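Local structure of signal recognition particle receptor FtsY (Sulfolobus acidocaldarius, 5L3S) at residues 205-208 with 209-213; 229-232 with 233-236; 66-69 with 70-74; 19-22 with 23-26. The protein is a signal recognition particle receptor of the SRP54-type family, joining an N-terminal helical bundle to a nucleotide-binding domain of the P-loop class. All coordinates share one frame; numbering follows the deposited sequence.

Contact 1 of 4, residues 205-208 with 209-213; sequences LKKV and LRIAK. Unlike the reference sequence in segment 205-208: Lys207 (reference Arg). With SO4 (sulfate ion), chain Y.
Arg210 lays its guanidinium back over the preceding helical turn, one face turned to Lys206 O and Lys207 N, with NH2 3.9 Å from Lys207 CA. A bend at chi3 (-76°) returns the chain along the helix instead of letting it run outward. CB of Lys206 touches NH1 of Arg210 at 3.8 Å. At the edge of the guanidinium, in its plane, NH1 donates to O4 of the sulfate ion, probably from the crystallisation liquor (2.6 Å, N-H...O angle 153°), while NH2 forms a salt bridge with Glu203; together these should fix the rotation of the group. The Lys206 chain passes the same ion without a hydrogen bond from NZ, its CE 4.0 Å from sulfate O4. Further round the helix, Lys207 and Ile211 run side by side, CG of Lys207 4.1 Å from CD1 of Ile211. The helix ends at Ala212; Lys213, the first residue beyond it, has positive phi and turns its NZ back to Arg210 O at 2.9 Å. On the inner side, Leu205, Val208 and Leu209 pack on Ile105 of strand 102-107, and Val208 and Ala212 meet Pro168 and Ile176 of helix 168-181, placing helix 199-212 against both sheet and neighbouring helix.

Contact 2 of 4, residues 229-232 with 233-236; sequences ALEQ and ARHF
Glu231 and His235, one helical turn apart, meet through a short side-chain hydrogen bond: NE2 of His235 donates to OE2 of Glu231 at 2.7 Å. The acceptor lies in the imidazole plane, but the donor stands 42° out of the carboxylate plane and the N-H...O angle is only 132°. CD2 of His235 comes within 3.2 Å of Glu231 O, so Glu231 meets the imidazole edge with both its carbonyl and its carboxylate. With CG anti to the backbone N, the Glu231 chain then bends at chi2 (78°), which brings the carboxylate round toward the ring. Its other oxygen, OE1, accepts a hydrogen bond from a water at 2.7 Å; that water is also weakly bound by Arg234 NE. The Arg234 chain runs extended to NE, 4.0 Å from Leu230 CG, and its NH2 forms a salt bridge with Glu265. In the next shell, His196 packs edge-to-face with His235, Asp228 takes the NE2 of Gln232, and Phe236 lies on Val109 and Leu219. All this sits on helix 228-239 of the beta-alpha-beta unit between strands 216-222 and 244-248, where Ala233 packs on Leu219 and Leu221 of the first strand. The Glu231-His235 bond is thus short but bent, meeting OE2 from above the carboxylate plane, and the carboxylate would probably favour a proton on NE2.

Contact 3 of 4, residues 66-69 with 70-74; sequences VEEI and VINTL
Val70 sets its CG2 methyl over the end of the previous turn, 3.2 Å from Val66 O and 4.1 Å from Val66 CG1, the two valine side chains lying at a slant to each other. Its backbone N donates to the same Val66 carbonyl. Val70 is buried, and its branches also reach Leu23, Val26 and Leu30 of helix 20-36 and Leu51 of helix 41-55. Ile71 follows with CG1 beside its backbone N (chi1 -68°), which lays CG1 against Glu67 O at 3.3 Å on a more open side of the helix. These residues form the opening turns of helix 66-85, a member of the N-terminal helical bundle of SRP54-type proteins; one face, with Val70 and Leu74, looks into the bundle, while Glu68 and Asn72 lie on the outer face. The Asn72 amide runs alongside the Glu68 side chain, pointing the same way, with ND2 3.9 Å from Glu68 CG and the amide and carboxylate planes 43° apart. Thr73 turns inward again and grips the preceding turn twice. Its OG1 donates to Ile69 O at 2.5 Å and its backbone N donates to the same oxygen at 2.8 Å, the two arriving from opposite faces of the carbonyl plane. OG1 lies beside the backbone N (chi1 -56°), a position from which a hydroxyl can reach back along the helix, while the side chain packs on Leu51 and Leu55. Leu74 donates its N to Val70 O and directs its side chain to Ile47 of helix 41-55.

Contact 4 of 4, residues 19-22 with 23-26; sequences KEDD and LNDV
Leu23 packs back on the first turn of helix 20-36, its CB 3.4 Å from Glu20 O, and this is the tight side of the contact. Its branches carry on into the bundle, touching Val66 of helix 66-85 as well as Ile18 and Ile56. Leu23 N donates to Glu20 O at 2.8 Å, an i to i+3 bond whose donor stands 52° out of the carbonyl plane; the following amide, Asn24 N, reaches the same oxygen only weakly. At the start of the helix, Asp22 folds its carboxylate back to Lys19 N, from which OD2 accepts at 2.7 Å (N-H...O angle 165°). Its CG lies beside its own backbone N, chi1 -63°, which directs the carboxylate toward the start of the turn. The outer side is looser. OD1 of Asn24 is 3.9 Å from Glu20 CG, and Glu20 itself is drawn off to a salt bridge with Lys52. Round the helix from this pair, two waters enter the backbone: one takes the hydrogen of Asp25 N and donates to Asp21 O at 2.8 Å, the other likewise joins Val26 N to Asp22 O. Water thus replaces two direct helical bonds at the kink, and the negative carboxylate of Asp22, lying near the amino end, would be expected to interact favourably with the helix dipole.

Overall arrangement
Along the chain the order is contact 4, contact 3, contact 1, contact 2. Contacts 3 and 4 belong to the helical bundle, on helices 66-85 and 20-36; their centres are 11 Å apart and they touch. Contacts 1 and 2 belong to the P-loop domain, on helices 199-212 and 228-239 packed against the central sheet; their centres are about 20 Å apart and they do not meet. Contact 2 lies about 31 Å from contact 3, centre to centre, and contact 1 about 52 Å from contact 4, so bundle and P-loop domain form separate packing units. Phosphoaminophosphonic acid-guanylate ester lies about 10 Å from the Gln232 side chain and about 12 Å from that of Leu205, touching neither.

Contact 1 of 4, residues 205-208 with 209-213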
loop_
_atom_site.group_PDB
_atom_site.type_symbol
_atom_site.label_atom_id
_atom_site.label_comp_id
_atom_site.label_asym_id
_atom_site.label_seq_id
_atom_site.Cartn_x
_atom_site.Cartn_y
_atom_site.Cartn_z
ATOM N N LEU B 205 -8.207 17.249 9.458
ATOM C CA LEU B 205 -7.156 17.707 8.562
ATOM C C LEU B 205 -7.448 19.102 8.029
ATOM O O LEU B 205 -6.570 19.950 8.021
ATOM C CB LEU B 205 -6.982 16.724 7.402
ATOM C CG LEU B 205 -5.963 17.087 6.327
ATOM C CD1 LEU B 205 -4.578 17.231 6.931
ATOM C CD2 LEU B 205 -5.968 15.983 5.278
ATOM N N LYS B 206 -8.685 19.327 7.590
ATOM C CA LYS B 206 -9.111 20.624 7.073
ATOM C C LYS B 206 -8.959 21.711 8.124
ATOM O O LYS B 206 -8.701 22.871 7.814
ATOM C CB LYS B 206 -10.561 20.556 6.580
ATOM C CG LYS B 206 -10.748 19.655 5.364
ATOM C CD LYS B 206 -12.215 19.492 5.013
ATOM C CE LYS B 206 -12.809 20.788 4.512
ATOM N NZ LYS B 206 -14.292 20.698 4.423
ATOM N N LYS B 207 -9.117 21.320 9.373
ATOM C CA LYS B 207 -8.884 22.217 10.486
ATOM C C LYS B 207 -7.397 22.598 10.625
ATOM O O LYS B 207 -7.062 23.748 10.929
ATOM C CB LYS B 207 -9.424 21.562 11.760
ATOM C CG LYS B 207 -9.280 22.379 13.004
ATOM C CD LYS B 207 -10.075 21.723 14.124
ATOM C CE LYS B 207 -9.723 22.340 15.442
ATOM N NZ LYS B 207 -8.483 21.708 16.010
ATOM N N VAL B 208 -6.501 21.642 10.414
ATOM C CA VAL B 208 -5.074 21.969 10.421
ATOM C C VAL B 208 -4.731 22.891 9.236
ATOM O O VAL B 208 -3.953 23.838 9.372
ATOM C CB VAL B 208 -4.195 20.703 10.385
ATOM C CG1 VAL B 208 -2.724 21.074 10.271
ATOM C CG2 VAL B 208 -4.435 19.844 11.626
ATOM N N LEU B 209 -5.331 22.628 8.078
ATOM C CA LEU B 209 -5.066 23.446 6.894
ATOM C C LEU B 209 -5.507 24.891 7.073
ATOM O O LEU B 209 -4.800 25.820 6.667
ATOM C CB LEU B 209 -5.758 22.854 5.661
ATOM C CG LEU B 209 -5.281 21.486 5.194
ATOM C CD1 LEU B 209 -6.161 21.017 4.044
ATOM C CD2 LEU B 209 -3.839 21.565 4.755
ATOM N N ARG B 210 -6.677 25.093 7.676
ATOM C CA ARG B 210 -7.179 26.446 7.875
ATOM C C ARG B 210 -6.248 27.238 8.779
ATOM O O ARG B 210 -6.040 28.433 8.595
ATOM C CB ARG B 210 -8.600 26.434 8.442
ATOM C CG ARG B 210 -9.644 25.951 7.440
ATOM C CD ARG B 210 -11.064 26.250 7.907
ATOM N NE ARG B 210 -11.501 25.339 8.957
ATOM C CZ ARG B 210 -12.128 24.187 8.735
ATOM N NH1 ARG B 210 -12.393 23.800 7.493
ATOM N NH2 ARG B 210 -12.491 23.427 9.754
ATOM N N ILE B 211 -5.667 26.548 9.747
ATOM C CA ILE B 211 -4.850 27.199 10.755
ATOM C C ILE B 211 -3.419 27.384 10.272
ATOM O O ILE B 211 -2.811 28.426 10.518
ATOM C CB ILE B 211 -4.933 26.417 12.091
ATOM C CG1 ILE B 211 -6.183 26.873 12.846
ATOM C CG2 ILE B 211 -3.694 26.640 12.939
ATOM C CD1 ILE B 211 -6.972 25.764 13.487
ATOM N N ALA B 212 -2.906 26.400 9.536
ATOM C CA ALA B 212 -1.521 26.436 9.059
ATOM C C ALA B 212 -1.337 27.160 7.724
ATOM O O ALA B 212 -0.230 27.599 7.402
ATOM C CB ALA B 212 -0.962 25.021 8.963
ATOM N N LYS B 213 -2.420 27.266 6.954
ATOM C CA LYS B 213 -2.393 27.847 5.605
ATOM C C LYS B 213 -1.134 27.480 4.812
ATOM O O LYS B 213 -0.321 28.343 4.510
ATOM C CB LYS B 213 -2.545 29.371 5.676
ATOM C CG LYS B 213 -3.846 29.815 6.308
ATOM C CD LYS B 213 -3.965 31.336 6.335
ATOM C CE LYS B 213 -5.117 31.753 7.232
ATOM N NZ LYS B 213 -6.288 30.840 7.041
HETATM S S SO4 Y . -12.694 25.482 4.192
HETATM O O1 SO4 Y . -11.798 26.339 3.422
HETATM O O2 SO4 Y . -13.639 26.311 4.934
HETATM O O3 SO4 Y . -13.426 24.599 3.287
HETATM O O4 SO4 Y . -11.913 24.681 5.129
#

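Contact 2 of 4, residues 229-232 with 233-236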
loop_
_atom_site.group_PDB
_atom_site.type_symbol
_atom_site.label_atom_id
_atom_site.label_comp_id
_atom_site.label_asym_id
_atom_site.label_seq_id
_atom_site.Cartn_x
_atom_site.Cartn_y
_atom_site.Cartn_z
ATOM N N ALA B 229 -5.268 3.442 -5.055
ATOM C CA ALA B 229 -4.423 4.635 -4.973
ATOM C C ALA B 229 -5.033 5.815 -5.757
ATOM O O ALA B 229 -5.015 6.969 -5.302
ATOM C CB ALA B 229 -3.007 4.319 -5.450
ATOM N N LEU B 230 -5.582 5.518 -6.931
ATOM C CA LEU B 230 -6.270 6.533 -7.713
ATOM C C LEU B 230 -7.529 7.002 -6.984
ATOM O O LEU B 230 -7.860 8.187 -6.995
ATOM C CB LEU B 230 -6.607 6.030 -9.125
ATOM C CG LEU B 230 -7.314 7.039 -10.042
ATOM C CD1 LEU B 230 -6.460 8.308 -10.232
ATOM C CD2 LEU B 230 -7.719 6.439 -11.407
ATOM N N GLU B 231 -8.231 6.071 -6.352
ATOM C CA GLU B 231 -9.413 6.435 -5.573
ATOM C C GLU B 231 -9.056 7.340 -4.386
ATOM O O GLU B 231 -9.756 8.312 -4.115
ATOM C CB GLU B 231 -10.168 5.190 -5.095
ATOM C CG GLU B 231 -11.478 5.506 -4.389
ATOM C CD GLU B 231 -12.594 5.858 -5.359
ATOM O OE1 GLU B 231 -12.362 5.807 -6.594
ATOM O OE2 GLU B 231 -13.708 6.177 -4.883
ATOM N N GLN B 232 -7.974 7.017 -3.686
ATOM C CA GLN B 232 -7.446 7.899 -2.633
ATOM C C GLN B 232 -7.140 9.305 -3.171
ATOM O O GLN B 232 -7.526 10.318 -2.588
ATOM C CB GLN B 232 -6.161 7.309 -2.023
ATOM C CG GLN B 232 -6.347 6.012 -1.240
ATOM C CD GLN B 232 -5.022 5.341 -0.935
ATOM O OE1 GLN B 232 -3.986 6.004 -0.802
ATOM N NE2 GLN B 232 -5.042 4.020 -0.836
ATOM N N ALA B 233 -6.433 9.355 -4.284
ATOM C CA ALA B 233 -6.084 10.628 -4.907
ATOM C C ALA B 233 -7.305 11.454 -5.311
ATOM O O ALA B 233 -7.304 12.671 -5.127
ATOM C CB ALA B 233 -5.183 10.392 -6.098
ATOM N N ARG B 234 -8.331 10.804 -5.872
ATOM C CA ARG B 234 -9.550 11.504 -6.308
ATOM C C ARG B 234 -10.321 12.102 -5.136
ATOM O O ARG B 234 -10.727 13.267 -5.166
ATOM C CB ARG B 234 -10.504 10.559 -7.040
ATOM C CG ARG B 234 -10.126 10.195 -8.451
ATOM C CD ARG B 234 -11.249 9.362 -9.051
ATOM N NE ARG B 234 -10.922 8.837 -10.371
ATOM C CZ ARG B 234 -11.007 9.529 -11.502
ATOM N NH1 ARG B 234 -11.403 10.798 -11.490
ATOM N NH2 ARG B 234 -10.696 8.941 -12.651
ATOM N N HIS B 235 -10.552 11.271 -4.127
ATOM C CA HIS B 235 -11.290 11.668 -2.940
ATOM C C HIS B 235 -10.596 12.797 -2.201
ATOM O O HIS B 235 -11.237 13.767 -1.826
ATOM C CB HIS B 235 -11.476 10.479 -1.998
ATOM C CG HIS B 235 -12.647 9.618 -2.338
ATOM N ND1 HIS B 235 -13.898 9.821 -1.799
ATOM C CD2 HIS B 235 -12.756 8.544 -3.155
ATOM C CE1 HIS B 235 -14.732 8.913 -2.277
ATOM N NE2 HIS B 235 -14.062 8.123 -3.099
ATOM N N PHE B 236 -9.294 12.658 -1.982
ATOM C CA PHE B 236 -8.529 13.684 -1.269
ATOM C C PHE B 236 -8.501 14.994 -2.053
ATOM O O PHE B 236 -8.552 16.081 -1.473
ATOM C CB PHE B 236 -7.098 13.205 -0.978
ATOM C CG PHE B 236 -6.962 12.409 0.294
ATOM C CD1 PHE B 236 -7.461 12.893 1.495
ATOM C CD2 PHE B 236 -6.303 11.194 0.297
ATOM C CE1 PHE B 236 -7.317 12.155 2.674
ATOM C CE2 PHE B 236 -6.158 10.446 1.474
ATOM C CZ PHE B 236 -6.665 10.927 2.656
HETATM O O HOH W 1 -10.807 5.830 -8.816
#

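Contact 3 of 4, residues 66-69 with 70-74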
loop_
_atom_site.group_PDB
_atom_site.type_symbol
_atom_site.label_atom_id
_atom_site.label_comp_id
_atom_site.label_asym_id
_atom_site.label_seq_id
_atom_site.Cartn_x
_atom_site.Cartn_y
_atom_site.Cartn_z
ATOM N N VAL B 66 4.429 -2.372 -37.866
ATOM C CA VAL B 66 3.305 -1.707 -37.212
ATOM C C VAL B 66 3.446 -1.723 -35.690
ATOM O O VAL B 66 3.265 -0.697 -35.029
ATOM C CB VAL B 66 1.968 -2.369 -37.605
ATOM C CG1 VAL B 66 0.809 -1.733 -36.852
ATOM C CG2 VAL B 66 1.752 -2.262 -39.096
ATOM N N GLU B 67 3.799 -2.887 -35.150
ATOM C CA GLU B 67 3.885 -3.088 -33.701
ATOM C C GLU B 67 4.808 -2.067 -33.041
ATOM O O GLU B 67 4.486 -1.523 -31.986
ATOM C CB GLU B 67 4.375 -4.505 -33.379
ATOM C CG GLU B 67 4.039 -5.556 -34.431
ATOM C CD GLU B 67 2.587 -5.992 -34.396
ATOM O OE1 GLU B 67 1.975 -5.944 -33.308
ATOM O OE2 GLU B 67 2.056 -6.384 -35.456
ATOM N N GLU B 68 5.949 -1.799 -33.669
ATOM C CA GLU B 68 6.913 -0.872 -33.091
ATOM C C GLU B 68 6.435 0.577 -33.131
ATOM O O GLU B 68 6.619 1.307 -32.162
ATOM C CB GLU B 68 8.293 -0.997 -33.738
ATOM C CG GLU B 68 9.367 -0.258 -32.945
ATOM C CD GLU B 68 10.759 -0.413 -33.525
ATOM O OE1 GLU B 68 10.873 -0.751 -34.724
ATOM O OE2 GLU B 68 11.738 -0.195 -32.777
ATOM N N ILE B 69 5.823 0.992 -34.243
ATOM C CA ILE B 69 5.231 2.330 -34.312
ATOM C C ILE B 69 4.181 2.518 -33.209
ATOM O O ILE B 69 4.084 3.589 -32.611
ATOM C CB ILE B 69 4.619 2.639 -35.704
ATOM C CG1 ILE B 69 5.723 2.912 -36.726
ATOM C CG2 ILE B 69 3.710 3.861 -35.647
ATOM C CD1 ILE B 69 6.088 1.726 -37.576
ATOM N N VAL B 70 3.409 1.469 -32.940
ATOM C CA VAL B 70 2.394 1.507 -31.892
ATOM C C VAL B 70 3.030 1.707 -30.527
ATOM O O VAL B 70 2.606 2.568 -29.753
ATOM C CB VAL B 70 1.561 0.207 -31.861
ATOM C CG1 VAL B 70 0.620 0.188 -30.650
ATOM C CG2 VAL B 70 0.782 0.062 -33.149
ATOM N N ILE B 71 4.054 0.912 -30.236
ATOM C CA ILE B 71 4.737 0.985 -28.949
ATOM C C ILE B 71 5.409 2.342 -28.769
ATOM O O ILE B 71 5.312 2.960 -27.706
ATOM C CB ILE B 71 5.767 -0.153 -28.800
ATOM C CG1 ILE B 71 5.043 -1.502 -28.693
ATOM C CG2 ILE B 71 6.638 0.064 -27.584
ATOM C CD1 ILE B 71 5.964 -2.712 -28.789
ATOM N N ASN B 72 6.080 2.818 -29.812
ATOM C CA ASN B 72 6.738 4.119 -29.734
ATOM C C ASN B 72 5.753 5.275 -29.623
ATOM O O ASN B 72 6.013 6.244 -28.914
ATOM C CB ASN B 72 7.686 4.331 -30.915
ATOM C CG ASN B 72 8.967 3.553 -30.760
ATOM O OD1 ASN B 72 9.269 3.053 -29.673
ATOM N ND2 ASN B 72 9.734 3.444 -31.838
ATOM N N THR B 73 4.629 5.180 -30.329
ATOM C CA THR B 73 3.583 6.196 -30.222
ATOM C C THR B 73 3.060 6.251 -28.775
ATOM O O THR B 73 2.830 7.331 -28.225
ATOM C CB THR B 73 2.424 5.927 -31.207
ATOM O OG1 THR B 73 2.944 5.838 -32.536
ATOM C CG2 THR B 73 1.401 7.046 -31.163
ATOM N N LEU B 74 2.889 5.086 -28.156
ATOM C CA LEU B 74 2.440 5.044 -26.759
ATOM C C LEU B 74 3.468 5.617 -25.779
ATOM O O LEU B 74 3.115 6.370 -24.867
ATOM C CB LEU B 74 2.050 3.621 -26.339
ATOM C CG LEU B 74 1.550 3.521 -24.894
ATOM C CD1 LEU B 74 0.315 4.384 -24.718
ATOM C CD2 LEU B 74 1.248 2.068 -24.493
#

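Contact 4 of 4, residues 19-22 with 23-26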
loop_
_atom_site.group_PDB
_atom_site.type_symbol
_atom_site.label_atom_id
_atom_site.label_comp_id
_atom_site.label_asym_id
_atom_site.label_seq_id
_atom_site.Cartn_x
_atom_site.Cartn_y
_atom_site.Cartn_z
ATOM N N LYS B 19 -4.962 0.096 -40.207
ATOM C CA LYS B 19 -6.358 -0.227 -39.954
ATOM C C LYS B 19 -6.457 -0.839 -38.567
ATOM O O LYS B 19 -5.444 -1.261 -38.012
ATOM C CB LYS B 19 -6.871 -1.237 -40.978
ATOM C CG LYS B 19 -6.611 -0.854 -42.425
ATOM C CD LYS B 19 -7.284 0.456 -42.767
ATOM C CE LYS B 19 -6.970 0.872 -44.210
ATOM N NZ LYS B 19 -7.427 -0.154 -45.173
ATOM N N GLU B 20 -7.672 -0.905 -38.027
ATOM C CA GLU B 20 -7.869 -1.438 -36.674
ATOM C C GLU B 20 -7.301 -2.841 -36.520
ATOM O O GLU B 20 -6.629 -3.136 -35.537
ATOM C CB GLU B 20 -9.340 -1.407 -36.254
ATOM C CG GLU B 20 -9.522 -1.715 -34.764
ATOM C CD GLU B 20 -10.964 -1.653 -34.300
ATOM O OE1 GLU B 20 -11.869 -1.558 -35.155
ATOM O OE2 GLU B 20 -11.187 -1.702 -33.069
ATOM N N ASP B 21 -7.550 -3.679 -37.521
ATOM C CA ASP B 21 -7.072 -5.058 -37.560
ATOM C C ASP B 21 -5.553 -5.174 -37.411
ATOM O O ASP B 21 -5.051 -6.164 -36.877
ATOM C CB ASP B 21 -7.532 -5.719 -38.864
ATOM C CG ASP B 21 -6.992 -7.123 -39.033
ATOM O OD1 ASP B 21 -6.092 -7.319 -39.880
ATOM O OD2 ASP B 21 -7.468 -8.030 -38.322
ATOM N N ASP B 22 -4.826 -4.163 -37.879
ATOM C CA ASP B 22 -3.375 -4.127 -37.724
ATOM C C ASP B 22 -2.969 -3.957 -36.254
ATOM O O ASP B 22 -1.868 -4.340 -35.862
ATOM C CB ASP B 22 -2.776 -2.975 -38.531
ATOM C CG ASP B 22 -3.011 -3.115 -40.031
ATOM O OD1 ASP B 22 -2.764 -4.212 -40.571
ATOM O OD2 ASP B 22 -3.440 -2.128 -40.665
ATOM N N LEU B 23 -3.859 -3.373 -35.455
ATOM C CA LEU B 23 -3.508 -2.917 -34.101
ATOM C C LEU B 23 -3.909 -3.870 -32.980
ATOM O O LEU B 23 -3.398 -3.774 -31.859
ATOM C CB LEU B 23 -4.153 -1.557 -33.828
ATOM C CG LEU B 23 -3.780 -0.391 -34.737
ATOM C CD1 LEU B 23 -4.446 0.886 -34.271
ATOM C CD2 LEU B 23 -2.281 -0.212 -34.784
ATOM N N ASN B 24 -4.828 -4.780 -33.275
ATOM C CA ASN B 24 -5.439 -5.615 -32.242
ATOM C C ASN B 24 -4.485 -6.396 -31.336
ATOM O O ASN B 24 -4.574 -6.299 -30.113
ATOM C CB ASN B 24 -6.480 -6.548 -32.862
ATOM C CG ASN B 24 -7.714 -5.800 -33.330
ATOM O OD1 ASN B 24 -8.017 -4.711 -32.833
ATOM N ND2 ASN B 24 -8.437 -6.380 -34.279
ATOM N N ASP B 25 -3.585 -7.172 -31.930
ATOM C CA ASP B 25 -2.650 -7.975 -31.148
ATOM C C ASP B 25 -1.750 -7.139 -30.249
ATOM O O ASP B 25 -1.553 -7.467 -29.079
ATOM C CB ASP B 25 -1.782 -8.842 -32.057
ATOM C CG ASP B 25 -2.549 -9.985 -32.665
ATOM O OD1 ASP B 25 -3.636 -10.304 -32.139
ATOM O OD2 ASP B 25 -2.064 -10.564 -33.659
ATOM N N VAL B 26 -1.186 -6.070 -30.793
ATOM C CA VAL B 26 -0.257 -5.268 -30.009
ATOM C C VAL B 26 -0.976 -4.456 -28.926
ATOM O O VAL B 26 -0.427 -4.231 -27.840
ATOM C CB VAL B 26 0.634 -4.367 -30.907
ATOM C CG1 VAL B 26 -0.201 -3.334 -31.644
ATOM C CG2 VAL B 26 1.719 -3.700 -30.072
HETATM O O HOH W 2 -3.577 -7.522 -34.882
HETATM O O HOH W 3 -1.023 -5.882 -33.709
#